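Local atomic coordinates of putative capsid protein of prophage (Escherichia coli CFT073, PDB entry 3BQW), a protein that is of unknown function but, as a putative capsid protein of the phage major capsid protein E family, probably helps to form the shell of a prophage-derived phage particle. Residues D198-P203 with K344-K349; C202-M207 with L282-T287. All blocks are in the same frame, centred on the assembly; numbering follows the deposited sequence.

Interaction 1: residues D198-P203 with K344-K349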
loop_
_atom_site.group_PDB
_atom_site.type_symbol
_atom_site.label_atom_id
_atom_site.label_comp_id
_atom_site.label_asym_id
_atom_site.label_seq_id
_atom_site.Cartn_x
_atom_site.Cartn_y
_atom_site.Cartn_z
ATOM N N ASP A 198 2.196 -11.371 -22.529
ATOM C CA ASP A 198 1.088 -11.493 -23.501
ATOM C C ASP A 198 -0.272 -11.385 -22.839
ATOM O O ASP A 198 -1.193 -10.806 -23.410
ATOM C CB ASP A 198 1.102 -12.844 -24.211
ATOM C CG ASP A 198 2.220 -12.978 -25.207
ATOM O OD1 ASP A 198 2.884 -11.965 -25.534
ATOM O OD2 ASP A 198 2.436 -14.125 -25.642
ATOM N N GLN A 199 -0.404 -11.950 -21.641
ATOM C CA GLN A 199 -1.687 -11.946 -20.953
ATOM C C GLN A 199 -2.199 -10.547 -20.552
ATOM O O GLN A 199 -3.400 -10.363 -20.409
ATOM C CB GLN A 199 -1.665 -12.900 -19.755
ATOM C CG GLN A 199 -1.246 -14.322 -20.092
ATOM C CD GLN A 199 -2.030 -14.942 -21.264
ATOM O OE1 GLN A 199 -3.220 -14.715 -21.426
ATOM N NE2 GLN A 199 -1.344 -15.703 -22.081
ATOM N N ALA A 200 -1.317 -9.554 -20.420
ATOM C CA ALA A 200 -1.746 -8.182 -20.063
ATOM C C ALA A 200 -2.588 -7.506 -21.177
ATOM O O ALA A 200 -3.353 -6.569 -20.924
ATOM C CB ALA A 200 -0.528 -7.327 -19.718
ATOM N N GLY A 201 -2.426 -7.986 -22.407
ATOM C CA GLY A 201 -3.091 -7.417 -23.583
ATOM C C GLY A 201 -2.489 -6.089 -24.046
ATOM O O GLY A 201 -2.987 -5.474 -24.999
ATOM N N CYS A 202 -1.439 -5.645 -23.351
ATOM C CA CYS A 202 -0.817 -4.330 -23.555
ATOM C C CYS A 202 0.641 -4.427 -23.098
ATOM O O CYS A 202 1.017 -5.415 -22.469
ATOM C CB CYS A 202 -1.564 -3.236 -22.769
ATOM S SG CYS A 202 -1.209 -3.132 -20.996
ATOM N N PRO A 203 1.473 -3.441 -23.448
ATOM C CA PRO A 203 2.857 -3.594 -23.048
ATOM C C PRO A 203 3.053 -3.518 -21.538
ATOM O O PRO A 203 2.409 -2.724 -20.866
ATOM C CB PRO A 203 3.562 -2.413 -23.726
ATOM C CG PRO A 203 2.597 -1.818 -24.649
ATOM C CD PRO A 203 1.247 -2.207 -24.212
ATOM N N LYS A 344 -4.526 -5.191 -16.855
ATOM C CA LYS A 344 -3.161 -4.882 -17.264
ATOM C C LYS A 344 -2.093 -5.332 -16.267
ATOM O O LYS A 344 -0.953 -4.853 -16.322
ATOM C CB LYS A 344 -3.059 -3.379 -17.506
ATOM C CG LYS A 344 -3.937 -2.880 -18.625
ATOM C CD LYS A 344 -3.754 -1.356 -18.800
ATOM C CE LYS A 344 -4.487 -0.850 -20.069
ATOM N NZ LYS A 344 -5.046 0.506 -19.824
ATOM N N PHE A 345 -2.459 -6.234 -15.356
ATOM C CA PHE A 345 -1.536 -6.828 -14.389
ATOM C C PHE A 345 -1.472 -8.320 -14.621
ATOM O O PHE A 345 -2.510 -8.967 -14.769
ATOM C CB PHE A 345 -2.045 -6.574 -12.977
ATOM C CG PHE A 345 -2.049 -5.127 -12.599
ATOM C CD1 PHE A 345 -0.851 -4.480 -12.274
ATOM C CD2 PHE A 345 -3.220 -4.411 -12.572
ATOM C CE1 PHE A 345 -0.844 -3.172 -11.926
ATOM C CE2 PHE A 345 -3.217 -3.089 -12.227
ATOM C CZ PHE A 345 -2.026 -2.461 -11.896
ATOM N N VAL A 346 -0.256 -8.859 -14.716
ATOM C CA VAL A 346 -0.043 -10.289 -14.787
ATOM C C VAL A 346 0.835 -10.679 -13.593
ATOM O O VAL A 346 1.878 -10.089 -13.366
ATOM C CB VAL A 346 0.633 -10.691 -16.134
ATOM C CG1 VAL A 346 0.964 -12.184 -16.160
ATOM C CG2 VAL A 346 -0.255 -10.269 -17.363
ATOM N N THR A 347 0.406 -11.669 -12.825
ATOM C CA THR A 347 1.195 -12.180 -11.688
ATOM C C THR A 347 1.615 -13.647 -11.946
ATOM O O THR A 347 0.804 -14.493 -12.344
ATOM C CB THR A 347 0.410 -12.061 -10.361
ATOM O OG1 THR A 347 0.057 -10.686 -10.153
ATOM C CG2 THR A 347 1.219 -12.585 -9.151
ATOM N N VAL A 348 2.892 -13.921 -11.721
ATOM C CA VAL A 348 3.450 -15.238 -11.961
ATOM C C VAL A 348 4.092 -15.783 -10.695
ATOM O O VAL A 348 4.898 -15.105 -10.066
ATOM C CB VAL A 348 4.454 -15.255 -13.129
ATOM C CG1 VAL A 348 4.887 -16.744 -13.496
ATOM C CG2 VAL A 348 3.870 -14.529 -14.337
ATOM N N LYS A 349 3.654 -16.979 -10.295
ATOM C CA LYS A 349 4.279 -17.744 -9.219
ATOM C C LYS A 349 5.331 -18.645 -9.828
ATOM O O LYS A 349 5.014 -19.559 -10.581
ATOM C CB LYS A 349 3.238 -18.580 -8.491
ATOM C CG LYS A 349 3.700 -19.225 -7.201
ATOM C CD LYS A 349 2.577 -20.051 -6.597
ATOM C CE LYS A 349 3.090 -21.016 -5.545
ATOM N NZ LYS A 349 3.467 -20.263 -4.316
HETATM O O HOH W 1 1.147 -4.336 -18.407
#

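Interaction 2: residues C202-M207 with L282-T287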
loop_
_atom_site.group_PDB
_atom_site.type_symbol
_atom_site.label_atom_id
_atom_site.label_comp_id
_atom_site.label_asym_id
_atom_site.label_seq_id
_atom_site.Cartn_x
_atom_site.Cartn_y
_atom_site.Cartn_z
ATOM N N CYS A 202 -1.439 -5.645 -23.351
ATOM C CA CYS A 202 -0.817 -4.330 -23.555
ATOM C C CYS A 202 0.641 -4.427 -23.098
ATOM O O CYS A 202 1.017 -5.415 -22.469
ATOM C CB CYS A 202 -1.564 -3.236 -22.769
ATOM S SG CYS A 202 -1.209 -3.132 -20.996
ATOM N N PRO A 203 1.473 -3.441 -23.448
ATOM C CA PRO A 203 2.857 -3.594 -23.048
ATOM C C PRO A 203 3.053 -3.518 -21.538
ATOM O O PRO A 203 2.409 -2.724 -20.866
ATOM C CB PRO A 203 3.562 -2.413 -23.726
ATOM C CG PRO A 203 2.597 -1.818 -24.649
ATOM C CD PRO A 203 1.247 -2.207 -24.212
ATOM N N ALA A 204 3.952 -4.334 -21.023
ATOM C CA ALA A 204 4.411 -4.190 -19.657
ATOM C C ALA A 204 5.723 -3.434 -19.688
ATOM O O ALA A 204 6.614 -3.751 -20.484
ATOM C CB ALA A 204 4.589 -5.562 -19.005
ATOM N N ASN A 205 5.852 -2.436 -18.812
ATOM C CA ASN A 205 7.084 -1.660 -18.708
ATOM C C ASN A 205 7.734 -1.737 -17.318
ATOM O O ASN A 205 8.740 -1.094 -17.060
ATOM C CB ASN A 205 6.856 -0.206 -19.193
ATOM C CG ASN A 205 6.103 0.660 -18.195
ATOM O OD1 ASN A 205 5.542 0.172 -17.223
ATOM N ND2 ASN A 205 6.082 1.976 -18.452
ATOM N N VAL A 206 7.164 -2.543 -16.439
ATOM C CA VAL A 206 7.730 -2.777 -15.113
ATOM C C VAL A 206 7.539 -4.236 -14.683
ATOM O O VAL A 206 6.490 -4.828 -14.912
ATOM C CB VAL A 206 7.177 -1.761 -14.061
ATOM C CG1 VAL A 206 5.664 -1.942 -13.810
ATOM C CG2 VAL A 206 8.012 -1.821 -12.775
ATOM N N MET A 207 8.605 -4.835 -14.144
ATOM C CA MET A 207 8.543 -6.159 -13.523
ATOM C C MET A 207 8.976 -6.033 -12.054
ATOM O O MET A 207 10.126 -5.719 -11.785
ATOM C CB MET A 207 9.386 -7.200 -14.275
ATOM C CG MET A 207 9.175 -8.657 -13.787
ATOM S SD MET A 207 9.915 -10.022 -14.741
ATOM C CE MET A 207 11.604 -9.550 -14.882
ATOM N N LEU A 282 6.212 -12.590 -9.149
ATOM C CA LEU A 282 6.596 -11.422 -9.954
ATOM C C LEU A 282 5.311 -10.865 -10.548
ATOM O O LEU A 282 4.376 -11.625 -10.868
ATOM C CB LEU A 282 7.583 -11.775 -11.094
ATOM C CG LEU A 282 7.142 -12.658 -12.274
ATOM C CD1 LEU A 282 6.486 -11.768 -13.389
ATOM C CD2 LEU A 282 8.292 -13.545 -12.855
ATOM N N VAL A 283 5.278 -9.547 -10.695
ATOM C CA VAL A 283 4.148 -8.826 -11.236
ATOM C C VAL A 283 4.618 -8.032 -12.439
ATOM O O VAL A 283 5.612 -7.318 -12.374
ATOM C CB VAL A 283 3.549 -7.864 -10.202
ATOM C CG1 VAL A 283 2.404 -7.053 -10.803
ATOM C CG2 VAL A 283 3.067 -8.622 -8.977
ATOM N N LEU A 284 3.914 -8.197 -13.548
ATOM C CA LEU A 284 4.144 -7.413 -14.743
ATOM C C LEU A 284 3.040 -6.386 -14.847
ATOM O O LEU A 284 1.858 -6.734 -14.767
ATOM C CB LEU A 284 4.155 -8.307 -15.966
ATOM C CG LEU A 284 5.432 -9.145 -16.070
ATOM C CD1 LEU A 284 5.155 -10.353 -16.992
ATOM C CD2 LEU A 284 6.628 -8.275 -16.534
ATOM N N GLY A 285 3.424 -5.123 -14.995
ATOM C CA GLY A 285 2.451 -4.046 -15.132
ATOM C C GLY A 285 2.962 -2.898 -15.965
ATOM O O GLY A 285 4.064 -2.956 -16.530
ATOM N N ASN A 286 2.153 -1.850 -16.036
ATOM C CA ASN A 286 2.468 -0.644 -16.823
ATOM C C ASN A 286 2.297 0.550 -15.886
ATOM O O ASN A 286 1.229 0.759 -15.321
ATOM C CB ASN A 286 1.578 -0.543 -18.078
ATOM C CG ASN A 286 2.091 0.494 -19.098
ATOM O OD1 ASN A 286 2.122 1.689 -18.821
ATOM N ND2 ASN A 286 2.513 0.026 -20.268
ATOM N N THR A 287 3.364 1.315 -15.708
ATOM C CA THR A 287 3.353 2.464 -14.821
ATOM C C THR A 287 2.419 3.615 -15.269
ATOM O O THR A 287 2.204 4.541 -14.524
ATOM C CB THR A 287 4.785 3.020 -14.626
ATOM O OG1 THR A 287 5.317 3.467 -15.889
ATOM C CG2 THR A 287 5.694 1.963 -13.994
#

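Interaction 1: residues D198-P203 with K344-K349
A200 and K344 bring the two backbones closest, their CA atoms 4.6 Å apart, where the turn that follows helix 190-198 passes the residues that lead into strand 346-349. Residues D198 to G201 form a type I beta turn closed by the bond from G201 N to D198 O. G201 then leaves helical geometry with a positive phi of 75°, and the chain runs on in extended form through C202 and P203. No direct hydrogen bond joins the two segments; the contact is made by van der Waals packing of side chains, partly on the backbone of the turn, and by one bridging water.

V346 directs its CG2 methyl against the Q199-A200 peptide. CG2 stands anti to the carbonyl carbon of V346, with CG1 anti to the backbone N (chi1 175°), which brings V346 CG2 to 3.3 Å from A200 N. The same methyl touches the methyl of A200, with A200 CB 3.8 Å from V346 CG2, and also meets CB of Q199. Beyond CB, the Q199 chain bends away from the strand, and its OE1 makes a weak hydrogen bond with K168.

The turn thus packs on the mixed sheet in which strand 346-349 lies between strand 170-172, parallel to it, and antiparallel strand 281-285. I171 of the former touches both Q199 and V346.

At the other end, the thiol of C202 lies against the methylene chain of K344. C202 SG is 3.6 Å from K344 CG and 3.8 Å from K344 CD, so the sulfur rests alongside the aliphatic part of the lysine, whose ammonium group leads away to a weak, long ion pair with D341. Close by, a water donates to both backbones, 3.2 Å from P203 O and 3.0 Å from K344 O.

Interaction 2: residues C202-M207 with L282-T287
N205 and T287 cross at about a right angle beside a classic beta bulge, in which N205 and V206 both face G285 where strands 206-209 and 281-285 pair antiparallel. G285 O accepts from two backbone donors, N205 N at 2.9 Å and V206 N at 3.1 Å, while V206 O accepts a hydrogen bond from G285 N.

The amide of N205 grips T287 twice. With CG between the backbone N and the carbonyl carbon (chi1 76°), it reaches across so that N205 OD1 accepts from T287 N at 2.9 Å and N205 ND2 donates to T287 OG1 at 3.1 Å. This pair of bonds should restrain the rotation of the amide. CG1 of V206 packs beside the G285 peptide and meets CG2 of T287.

Beyond the bulge, M207 and L284 lie side by side and point the same way, with M207 CB 3.7 Å from L284 CD2. The sulfur of M207 also touches CD1 of L282, whose side chain meets it at a slant. L257 and helix 190-198 border this apolar group.

On the loop side, N286 sends its amide to the carbonyl of P203. N286 ND2 lies 2.8 Å from P203 O in a nearly straight bond (178° at the hydrogen), and that oxygen lies in the N286 amide plane although the nitrogen stands above the carbonyl plane of P203.

Overall arrangement
Interactions 1 and 2 have centres about 7 Å apart and follow one continuous path, sharing C202 and P203 as the chain leaves helix 190-198 for strand 206-209. Their partner strands, 346-349 and 281-285, are sheet neighbours: V346 O lies 2.8 Å from L284 N, and V348 N lies 2.9 Å from L282 O, both probable hydrogen bonds. Strand 281-285 therefore has 346-349 along one edge and 206-209 along the other. P203 O links the two contacts directly, accepting hydrogen bonds both from the water that also donates to K344 O and from the side-chain amide N-H of N286. The centre of interaction 1 lies about 20 Å, and that of interaction 2 about 18 Å, from the chain's centre.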